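PDB 7BYT: galactan 1,3-beta-galactosidase from Phanerochaete chrysosporium, which probably cleaves galactose units from beta-1,3-linked galactans as a family 43 glycoside hydrolase, and also carries a carbohydrate-binding module. Local coordinates for residues F34-S39 with V80-V85; H99-N104 with D134-S139; N158-K163 with G183-A188. All coordinates share one frame; numbering follows the deposited sequence.

How the contacts relate
From the N terminus, contact 1 closes the loop between 34-39 and 80-85, bringing the first blade of the five-bladed propeller against the inner strand of the second. Contact 2 then joins 99-104, the end of the next strand of that second blade and the loop after it, to 134-139, the entry to the third. Contact 3 follows with 158-163, the hairpin turn and start of strand 161-167, against 183-188, the passage to the fourth. The three loops run in series; none nests or crosses. They touch all the same: E81 O meets H99 N between contacts 1 and 2, and D137 OD2 meets A188 N between contacts 2 and 3. All three reach the bound galactose.

Contact 1 of 3, residues F34-S39 with V80-V85; sequences FGEDKS and VERPKV. With GLA (alpha-D-galactopyranose), chain F.
F34 turns one face of its ring to V85, whose CG2 stands almost on the ring normal, 3.5 Å from the centroid of F34, in a CH-pi contact; the two side chains cross at about a right angle. The strands behind them, 34-36 and 80-85, run antiparallel at 177° but belong to different sheets, neighbouring blades of the five-bladed propeller of family 43. At G35 the P83 ring packs on bare backbone, with P83 CG 3.6 Å from G35 CA.

E36 makes the polar link. Its CG is anti to the carbonyl carbon (chi1 -49°) and the chain runs on extended, which brings OE2 to the backbone of the other strand. There E36 OE2 accepts from R82 N at 2.8 Å, using the lone pair that faces away from OE1. The other oxygen, E36 OE1, forms a salt bridge with K38 NZ at 2.7 Å, the ammonium coming from above the carboxylate plane. K38 NZ also donates a hydrogen bond to a water that in turn donates to E81 OE2, an oxygen shared with Y105 OH.

Beyond this second shell lies the sugar. E81 OE1 accepts from galactose O4 at 2.7 Å and, at greater length, from O3. R82 answers from its guanidinium edge, with NE 3.0 Å from galactose O3 and NH2 2.9 Å from galactose O2. The chemistry implies a division of labour: E36 holds the backbone just where two sugar-binding residues adjoin, and its salt-bridged partner K38 reaches E81 through water, consistent with the first blade helping to position sugar-binding residues supplied by the second.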
loop_
_atom_site.group_PDB
_atom_site.type_symbol
_atom_site.label_atom_id
_atom_site.label_comp_id
_atom_site.label_asym_id
_atom_site.label_seq_id
_atom_site.Cartn_x
_atom_site.Cartn_y
_atom_site.Cartn_z
ATOM N N PHE A 34 2.622 -10.904 -6.216
ATOM C CA PHE A 34 1.306 -11.470 -6.481
ATOM C C PHE A 34 0.256 -10.503 -5.964
ATOM O O PHE A 34 0.424 -9.902 -4.900
ATOM C CB PHE A 34 1.147 -12.800 -5.739
ATOM C CG PHE A 34 2.208 -13.798 -6.073
ATOM C CD1 PHE A 34 2.038 -14.676 -7.129
ATOM C CD2 PHE A 34 3.392 -13.831 -5.358
ATOM C CE1 PHE A 34 3.030 -15.590 -7.452
ATOM C CE2 PHE A 34 4.395 -14.733 -5.681
ATOM C CZ PHE A 34 4.216 -15.617 -6.725
ATOM N N GLY A 35 -0.843 -10.375 -6.699
ATOM C CA GLY A 35 -1.902 -9.536 -6.174
ATOM C C GLY A 35 -3.211 -9.784 -6.886
ATOM O O GLY A 35 -3.316 -10.630 -7.781
ATOM N N GLU A 36 -4.225 -9.032 -6.453
ATOM C CA GLU A 36 -5.556 -9.079 -7.049
ATOM C C GLU A 36 -5.611 -8.228 -8.312
ATOM O O GLU A 36 -5.253 -7.043 -8.288
ATOM C CB GLU A 36 -6.572 -8.507 -6.057
ATOM C CG GLU A 36 -6.456 -9.089 -4.656
ATOM C CD GLU A 36 -6.976 -8.154 -3.576
ATOM O OE1 GLU A 36 -7.541 -7.083 -3.917
ATOM O OE2 GLU A 36 -6.803 -8.490 -2.380
ATOM N N ASP A 37 -6.087 -8.817 -9.411
ATOM C CA ASP A 37 -6.324 -8.050 -10.630
ATOM C C ASP A 37 -7.681 -7.365 -10.509
ATOM O O ASP A 37 -8.713 -8.036 -10.423
ATOM C CB ASP A 37 -6.291 -8.998 -11.831
ATOM C CG ASP A 37 -6.379 -8.274 -13.171
ATOM O OD1 ASP A 37 -6.891 -7.136 -13.239
ATOM O OD2 ASP A 37 -5.931 -8.873 -14.182
ATOM N N LYS A 38 -7.685 -6.029 -10.483
ATOM C CA LYS A 38 -8.925 -5.266 -10.385
ATOM C C LYS A 38 -9.150 -4.390 -11.614
ATOM O O LYS A 38 -9.852 -3.379 -11.550
ATOM C CB LYS A 38 -9.011 -4.486 -9.072
ATOM C CG LYS A 38 -9.333 -5.413 -7.897
ATOM C CD LYS A 38 -9.210 -4.712 -6.533
ATOM C CE LYS A 38 -10.135 -5.356 -5.496
ATOM N NZ LYS A 38 -9.882 -6.822 -5.325
ATOM N N SER A 39 -8.589 -4.792 -12.755
ATOM C CA SER A 39 -8.787 -4.025 -13.984
ATOM C C SER A 39 -10.256 -3.909 -14.354
ATOM O O SER A 39 -10.632 -2.968 -15.062
ATOM C CB SER A 39 -7.992 -4.642 -15.143
ATOM O OG SER A 39 -8.269 -6.026 -15.284
ATOM N N VAL A 80 -11.504 -13.438 -4.220
ATOM C CA VAL A 80 -10.158 -13.914 -3.912
ATOM C C VAL A 80 -9.338 -12.686 -3.547
ATOM O O VAL A 80 -9.162 -11.790 -4.382
ATOM C CB VAL A 80 -9.523 -14.630 -5.116
ATOM C CG1 VAL A 80 -8.048 -14.862 -4.880
ATOM C CG2 VAL A 80 -10.257 -15.939 -5.415
ATOM N N GLU A 81 -8.848 -12.629 -2.309
ATOM C CA GLU A 81 -8.153 -11.442 -1.829
ATOM C C GLU A 81 -6.843 -11.800 -1.144
ATOM O O GLU A 81 -6.672 -12.897 -0.601
ATOM C CB GLU A 81 -9.034 -10.641 -0.849
ATOM C CG GLU A 81 -10.095 -9.824 -1.573
ATOM C CD GLU A 81 -11.104 -9.155 -0.654
ATOM O OE1 GLU A 81 -11.022 -9.319 0.582
ATOM O OE2 GLU A 81 -11.993 -8.452 -1.184
ATOM N N ARG A 82 -5.910 -10.855 -1.195
ATOM C CA ARG A 82 -4.683 -10.908 -0.406
ATOM C C ARG A 82 -3.874 -12.197 -0.596
ATOM O O ARG A 82 -3.548 -12.887 0.375
ATOM C CB ARG A 82 -4.982 -10.641 1.063
ATOM C CG ARG A 82 -5.583 -9.231 1.257
ATOM C CD ARG A 82 -5.834 -8.871 2.724
ATOM N NE ARG A 82 -6.403 -7.526 2.825
ATOM C CZ ARG A 82 -5.669 -6.413 2.836
ATOM N NH1 ARG A 82 -4.341 -6.489 2.750
ATOM N NH2 ARG A 82 -6.249 -5.224 2.927
ATOM N N PRO A 83 -3.513 -12.534 -1.830
ATOM C CA PRO A 83 -2.729 -13.754 -2.049
ATOM C C PRO A 83 -1.354 -13.624 -1.410
ATOM O O PRO A 83 -0.787 -12.533 -1.312
ATOM C CB PRO A 83 -2.609 -13.820 -3.579
ATOM C CG PRO A 83 -2.645 -12.358 -4.000
ATOM C CD PRO A 83 -3.666 -11.742 -3.066
ATOM N N LYS A 84 -0.820 -14.757 -0.980
ATOM C CA LYS A 84 0.510 -14.842 -0.394
ATOM C C LYS A 84 1.128 -16.145 -0.858
ATOM O O LYS A 84 0.421 -17.143 -0.989
ATOM C CB LYS A 84 0.431 -14.887 1.141
ATOM C CG LYS A 84 -0.351 -13.727 1.782
ATOM C CD LYS A 84 0.485 -12.446 1.806
ATOM C CE LYS A 84 -0.374 -11.215 2.096
ATOM N NZ LYS A 84 -1.063 -10.685 0.886
ATOM N N VAL A 85 2.436 -16.145 -1.118
ATOM C CA VAL A 85 3.120 -17.341 -1.605
ATOM C C VAL A 85 4.382 -17.565 -0.793
ATOM O O VAL A 85 5.182 -16.639 -0.611
ATOM C CB VAL A 85 3.474 -17.242 -3.103
ATOM C CG1 VAL A 85 4.243 -18.485 -3.550
ATOM C CG2 VAL A 85 2.227 -17.065 -3.939
HETATM C C1 GLA F . -10.864 -4.341 3.862
HETATM C C2 GLA F . -10.070 -5.616 3.641
HETATM C C3 GLA F . -9.992 -5.883 2.143
HETATM C C4 GLA F . -11.410 -6.076 1.598
HETATM C C5 GLA F . -12.263 -4.853 1.964
HETATM C C6 GLA F . -13.731 -5.047 1.580
HETATM O O1 GLA F . -10.230 -3.247 3.170
HETATM O O2 GLA F . -8.781 -5.442 4.222
HETATM O O3 GLA F . -9.173 -7.023 1.857
HETATM O O4 GLA F . -12.005 -7.297 2.080
HETATM O O5 GLA F . -12.191 -4.557 3.368
HETATM O O6 GLA F . -14.355 -5.999 2.449
HETATM O O HOH W 1 -11.854 -7.930 -3.799
#

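Contact 2 of 3, residues H99-N104 with D134-S139; sequences HSDSSN and DSRDES. With GLA (alpha-D-galactopyranose), chain F.
H99 lays its imidazole against the backbone of R136, where the second and third blades of the beta-propeller meet beside the galactose site. Starting at H99 CB, the nearest neighbour is R136 O at 3.3 Å, with the E138 carboxylate farther off. CG is anti to the backbone N (chi1 170°), which swings the ring across the opposite segment, and R136 O stands 3.1 Å from H99 CG, over one face and offset toward the rim. The CA of R136 lies above the same ring, 3.6 Å from the H99 centroid, as a CH-pi contact.

Next round the ring, ND1 meets a water in the ring plane, which donates to D137 OD1 and lies within bonding distance of galactose O3. CE1 packs against R136 CB, and the extended arginine chain carries on past D101 to its salt bridge with D134 and a bond to Y105 O. At the tip, H99 NE2 donates to D101 OD2 at 2.6 Å, nearly straight at 166° and also in plane, so partners at two ring nitrogens fix the imidazole's rotation. D137 itself takes the sugar directly: galactose O2 donates to D137 OD2 at 2.6 Å.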
loop_
_atom_site.group_PDB
_atom_site.type_symbol
_atom_site.label_atom_id
_atom_site.label_comp_id
_atom_site.label_asym_id
_atom_site.label_seq_id
_atom_site.Cartn_x
_atom_site.Cartn_y
_atom_site.Cartn_z
ATOM N N HIS A 99 -7.465 -15.252 0.858
ATOM C CA HIS A 99 -8.787 -15.133 1.445
ATOM C C HIS A 99 -9.795 -15.517 0.372
ATOM O O HIS A 99 -9.826 -14.911 -0.707
ATOM C CB HIS A 99 -8.977 -13.694 1.920
ATOM C CG HIS A 99 -10.368 -13.346 2.343
ATOM N ND1 HIS A 99 -10.739 -12.045 2.606
ATOM C CD2 HIS A 99 -11.466 -14.108 2.576
ATOM C CE1 HIS A 99 -12.016 -12.014 2.953
ATOM N NE2 HIS A 99 -12.479 -13.252 2.954
ATOM N N SER A 100 -10.585 -16.546 0.655
ATOM C CA SER A 100 -11.574 -17.094 -0.265
ATOM C C SER A 100 -12.956 -16.782 0.292
ATOM O O SER A 100 -13.259 -17.142 1.434
ATOM C CB SER A 100 -11.361 -18.608 -0.342
ATOM O OG SER A 100 -12.300 -19.235 -1.201
ATOM N N ASP A 101 -13.795 -16.095 -0.490
ATOM C CA ASP A 101 -15.068 -15.667 0.079
ATOM C C ASP A 101 -16.159 -15.582 -0.979
ATOM O O ASP A 101 -15.918 -15.714 -2.180
ATOM C CB ASP A 101 -14.926 -14.332 0.830
ATOM C CG ASP A 101 -15.615 -14.356 2.182
ATOM O OD1 ASP A 101 -16.744 -14.881 2.242
ATOM O OD2 ASP A 101 -15.028 -13.880 3.185
ATOM N N SER A 102 -17.379 -15.376 -0.495
ATOM C CA SER A 102 -18.511 -15.009 -1.327
ATOM C C SER A 102 -18.586 -13.487 -1.437
ATOM O O SER A 102 -17.881 -12.750 -0.742
ATOM C CB SER A 102 -19.798 -15.550 -0.717
ATOM O OG SER A 102 -19.964 -15.039 0.596
ATOM N N SER A 103 -19.462 -13.011 -2.328
ATOM C CA SER A 103 -19.515 -11.583 -2.632
ATOM C C SER A 103 -19.916 -10.719 -1.436
ATOM O O SER A 103 -19.589 -9.528 -1.410
ATOM C CB SER A 103 -20.457 -11.335 -3.810
ATOM O OG SER A 103 -21.756 -11.825 -3.521
ATOM N N ASN A 104 -20.614 -11.286 -0.454
ATOM C CA ASN A 104 -20.993 -10.564 0.750
ATOM C C ASN A 104 -20.092 -10.889 1.936
ATOM O O ASN A 104 -20.420 -10.526 3.071
ATOM C CB ASN A 104 -22.456 -10.844 1.096
ATOM C CG ASN A 104 -22.702 -12.288 1.504
ATOM O OD1 ASN A 104 -21.797 -13.121 1.505
ATOM N ND2 ASN A 104 -23.948 -12.591 1.856
ATOM N N ASP A 134 -13.969 -18.785 11.137
ATOM C CA ASP A 134 -13.858 -17.801 10.067
ATOM C C ASP A 134 -12.405 -17.432 9.807
ATOM O O ASP A 134 -11.583 -17.313 10.721
ATOM C CB ASP A 134 -14.535 -16.491 10.463
ATOM C CG ASP A 134 -16.040 -16.562 10.483
ATOM O OD1 ASP A 134 -16.622 -17.593 10.094
ATOM O OD2 ASP A 134 -16.628 -15.538 10.898
ATOM N N SER A 135 -12.112 -17.167 8.538
ATOM C CA SER A 135 -10.894 -16.460 8.166
ATOM C C SER A 135 -11.272 -15.490 7.059
ATOM O O SER A 135 -11.843 -15.898 6.041
ATOM C CB SER A 135 -9.822 -17.453 7.707
ATOM O OG SER A 135 -8.635 -16.791 7.302
ATOM N N ARG A 136 -11.003 -14.199 7.276
ATOM C CA ARG A 136 -11.195 -13.195 6.232
ATOM C C ARG A 136 -9.838 -12.635 5.829
ATOM O O ARG A 136 -9.065 -13.351 5.190
ATOM C CB ARG A 136 -12.257 -12.157 6.629
ATOM C CG ARG A 136 -13.664 -12.772 6.625
ATOM C CD ARG A 136 -14.753 -11.789 7.056
ATOM N NE ARG A 136 -16.092 -12.370 6.936
ATOM C CZ ARG A 136 -16.662 -13.123 7.871
ATOM N NH1 ARG A 136 -16.002 -13.404 8.993
ATOM N NH2 ARG A 136 -17.882 -13.604 7.686
ATOM N N ASP A 137 -9.503 -11.392 6.172
ATOM C CA ASP A 137 -8.148 -10.928 5.875
ATOM C C ASP A 137 -7.137 -11.892 6.483
ATOM O O ASP A 137 -7.292 -12.337 7.625
ATOM C CB ASP A 137 -7.898 -9.553 6.487
ATOM C CG ASP A 137 -8.450 -8.430 5.661
ATOM O OD1 ASP A 137 -9.316 -8.671 4.791
ATOM O OD2 ASP A 137 -8.054 -7.279 5.928
ATOM N N GLU A 138 -6.098 -12.214 5.719
ATOM C CA GLU A 138 -5.095 -13.161 6.183
ATOM C C GLU A 138 -3.731 -12.794 5.621
ATOM O O GLU A 138 -3.596 -12.008 4.679
ATOM C CB GLU A 138 -5.444 -14.623 5.839
ATOM C CG GLU A 138 -5.796 -14.870 4.364
ATOM C CD GLU A 138 -4.704 -14.498 3.379
ATOM O OE1 GLU A 138 -5.051 -13.807 2.404
ATOM O OE2 GLU A 138 -3.541 -14.925 3.536
ATOM N N SER A 139 -2.715 -13.399 6.219
ATOM C CA SER A 139 -1.381 -13.471 5.643
ATOM C C SER A 139 -0.763 -14.791 6.053
ATOM O O SER A 139 -1.289 -15.510 6.900
ATOM C CB SER A 139 -0.490 -12.315 6.096
ATOM O OG SER A 139 0.675 -12.238 5.275
HETATM C C1 GLA F . -10.864 -4.341 3.862
HETATM C C2 GLA F . -10.070 -5.616 3.641
HETATM C C3 GLA F . -9.992 -5.883 2.143
HETATM C C4 GLA F . -11.410 -6.076 1.598
HETATM C C5 GLA F . -12.263 -4.853 1.964
HETATM C C6 GLA F . -13.731 -5.047 1.580
HETATM O O1 GLA F . -10.230 -3.247 3.170
HETATM O O2 GLA F . -8.781 -5.442 4.222
HETATM O O3 GLA F . -9.173 -7.023 1.857
HETATM O O4 GLA F . -12.005 -7.297 2.080
HETATM O O5 GLA F . -12.191 -4.557 3.368
HETATM O O6 GLA F . -14.355 -5.999 2.449
HETATM O O HOH W 2 -9.075 -9.962 2.459
#

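Contact 3 of 3, residues N158-K163 with G183-A188; sequences NNQNFK and GATLEA. With GLA (alpha-D-galactopyranose), chain F.
Q160 and T185 stand side by side where the hairpin of the third propeller blade meets the passage into the fourth, and a classic beta bulge, Q160 and N161 opposite S156, shapes the hairpin. T185 N donates to Q160 O at 3.1 Å; the bond is nearly straight (170°), though the donor sits well above the carbonyl plane. Next to it, T185 CA makes a CA-H...O contact with N159 O at 3.3 Å, and T185 CG2 touches the amide oxygen Q160 OE1. N161 reaches across with its side chain: OD1 accepts from G183 N at 2.9 Å, in the plane of the amide carbonyl. On the inner side, a chi1 of -175° points the F162 ring away from its own backbone N and over to L186, where F162 CD1 lies 3.9 Å from L186 CB and the two side chains cross at about a right angle.

Further out come the groups that hold these in place. Q160 NE2 turns back to N158 O at 2.9 Å, in its own amide plane, and so fixes the bent glutamine chain. N161 ND2 is bound to D157 OD2, which sets the flip of the amide that offers OD1 to G183. With an alanine here, G183 N would probably lose its side-chain acceptor and D157 OD2 its amide donor, leaving the turn at G183 more mobile.

Waters bridge the two segments farther along. One molecule donates to both N159 O and L186 O; a second donates to N159 OD1 and to E187 OE1. N159 ND2 and E187 OE1 also face a bound glycerol, the latter weakly. E187 is the link to the sugar, next to D137 and Q242: its OE2 lies 3.5 Å from galactose C1.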
loop_
_atom_site.group_PDB
_atom_site.type_symbol
_atom_site.label_atom_id
_atom_site.label_comp_id
_atom_site.label_asym_id
_atom_site.label_seq_id
_atom_site.Cartn_x
_atom_site.Cartn_y
_atom_site.Cartn_z
ATOM N N ASN A 158 -16.084 -13.164 12.641
ATOM C CA ASN A 158 -16.653 -11.943 12.078
ATOM C C ASN A 158 -15.762 -10.741 12.361
ATOM O O ASN A 158 -16.219 -9.662 12.748
ATOM C CB ASN A 158 -18.092 -11.747 12.543
ATOM C CG ASN A 158 -19.034 -12.702 11.846
ATOM O OD1 ASN A 158 -18.985 -12.837 10.623
ATOM N ND2 ASN A 158 -19.870 -13.397 12.609
ATOM N N ASN A 159 -14.462 -10.953 12.192
ATOM C CA ASN A 159 -13.398 -9.961 12.303
ATOM C C ASN A 159 -13.088 -9.530 13.725
ATOM O O ASN A 159 -12.196 -8.696 13.912
ATOM C CB ASN A 159 -13.616 -8.733 11.406
ATOM C CG ASN A 159 -13.555 -9.077 9.932
ATOM O OD1 ASN A 159 -12.916 -10.053 9.535
ATOM N ND2 ASN A 159 -14.219 -8.275 9.110
ATOM N N GLN A 160 -13.768 -10.075 14.730
ATOM C CA GLN A 160 -13.564 -9.591 16.087
ATOM C C GLN A 160 -12.286 -10.123 16.712
ATOM O O GLN A 160 -11.658 -9.412 17.505
ATOM C CB GLN A 160 -14.771 -9.939 16.965
ATOM C CG GLN A 160 -16.095 -9.351 16.465
ATOM C CD GLN A 160 -15.990 -7.870 16.105
ATOM O OE1 GLN A 160 -15.870 -7.021 16.990
ATOM N NE2 GLN A 160 -16.022 -7.555 14.800
ATOM N N ASN A 161 -11.874 -11.343 16.372
ATOM C CA ASN A 161 -10.799 -12.027 17.085
ATOM C C ASN A 161 -9.683 -12.369 16.119
ATOM O O ASN A 161 -9.919 -13.069 15.124
ATOM C CB ASN A 161 -11.311 -13.305 17.753
ATOM C CG ASN A 161 -12.480 -13.045 18.683
ATOM O OD1 ASN A 161 -12.582 -11.983 19.304
ATOM N ND2 ASN A 161 -13.382 -14.021 18.774
ATOM N N PHE A 162 -8.469 -11.898 16.422
ATOM C CA PHE A 162 -7.337 -12.055 15.522
ATOM C C PHE A 162 -6.524 -13.277 15.927
ATOM O O PHE A 162 -6.071 -13.372 17.068
ATOM C CB PHE A 162 -6.440 -10.816 15.494
ATOM C CG PHE A 162 -5.366 -10.940 14.483
ATOM C CD1 PHE A 162 -5.653 -10.732 13.144
ATOM C CD2 PHE A 162 -4.102 -11.363 14.847
ATOM C CE1 PHE A 162 -4.677 -10.900 12.174
ATOM C CE2 PHE A 162 -3.114 -11.536 13.876
ATOM C CZ PHE A 162 -3.423 -11.312 12.542
ATOM N N LYS A 163 -6.311 -14.190 14.982
ATOM C CA LYS A 163 -5.721 -15.487 15.277
ATOM C C LYS A 163 -4.408 -15.683 14.536
ATOM O O LYS A 163 -4.223 -15.203 13.412
ATOM C CB LYS A 163 -6.697 -16.631 14.957
ATOM C CG LYS A 163 -7.902 -16.631 15.879
ATOM C CD LYS A 163 -8.895 -17.704 15.517
ATOM C CE LYS A 163 -10.124 -17.585 16.404
ATOM N NZ LYS A 163 -11.226 -18.473 15.916
ATOM N N GLY A 183 -11.350 -9.703 20.574
ATOM C CA GLY A 183 -11.868 -8.354 20.524
ATOM C C GLY A 183 -10.953 -7.341 19.879
ATOM O O GLY A 183 -11.228 -6.142 19.964
ATOM N N ALA A 184 -9.878 -7.785 19.224
ATOM C CA ALA A 184 -8.887 -6.858 18.691
ATOM C C ALA A 184 -9.308 -6.177 17.387
ATOM O O ALA A 184 -8.710 -5.156 17.031
ATOM C CB ALA A 184 -7.546 -7.574 18.507
ATOM N N THR A 185 -10.312 -6.698 16.680
ATOM C CA THR A 185 -10.778 -6.145 15.397
ATOM C C THR A 185 -9.620 -5.742 14.487
ATOM O O THR A 185 -9.574 -4.633 13.947
ATOM C CB THR A 185 -11.795 -5.002 15.563
ATOM O OG1 THR A 185 -11.182 -3.870 16.200
ATOM C CG2 THR A 185 -12.990 -5.463 16.379
ATOM N N LEU A 186 -8.685 -6.668 14.302
ATOM C CA LEU A 186 -7.535 -6.445 13.434
ATOM C C LEU A 186 -7.743 -7.102 12.079
ATOM O O LEU A 186 -8.294 -8.204 11.981
ATOM C CB LEU A 186 -6.265 -7.021 14.064
ATOM C CG LEU A 186 -5.837 -6.374 15.378
ATOM C CD1 LEU A 186 -4.620 -7.113 15.910
ATOM C CD2 LEU A 186 -5.507 -4.897 15.186
ATOM N N GLU A 187 -7.275 -6.442 11.030
ATOM C CA GLU A 187 -7.235 -7.083 9.720
ATOM C C GLU A 187 -5.959 -6.651 9.003
ATOM O O GLU A 187 -5.034 -6.109 9.619
ATOM C CB GLU A 187 -8.555 -6.959 8.942
ATOM C CG GLU A 187 -8.954 -5.564 8.623
ATOM C CD GLU A 187 -10.230 -5.451 7.760
ATOM O OE1 GLU A 187 -11.000 -6.426 7.534
ATOM O OE2 GLU A 187 -10.474 -4.327 7.304
ATOM N N ALA A 188 -5.863 -6.991 7.720
ATOM C CA ALA A 188 -4.689 -6.706 6.888
ATOM C C ALA A 188 -3.364 -7.006 7.596
ATOM O O ALA A 188 -2.475 -6.143 7.641
ATOM C CB ALA A 188 -4.733 -5.256 6.397
HETATM C C1 GLA F . -10.864 -4.341 3.862
HETATM C C2 GLA F . -10.070 -5.616 3.641
HETATM C C3 GLA F . -9.992 -5.883 2.143
HETATM C C4 GLA F . -11.410 -6.076 1.598
HETATM C C5 GLA F . -12.263 -4.853 1.964
HETATM C C6 GLA F . -13.731 -5.047 1.580
HETATM O O1 GLA F . -10.230 -3.247 3.170
HETATM O O2 GLA F . -8.781 -5.442 4.222
HETATM O O3 GLA F . -9.173 -7.023 1.857
HETATM O O4 GLA F . -12.005 -7.297 2.080
HETATM O O5 GLA F . -12.191 -4.557 3.368
HETATM O O6 GLA F . -14.355 -5.999 2.449
HETATM O O HOH W 3 -11.011 -9.313 7.598
HETATM O O HOH W 4 -9.415 -9.628 14.025
#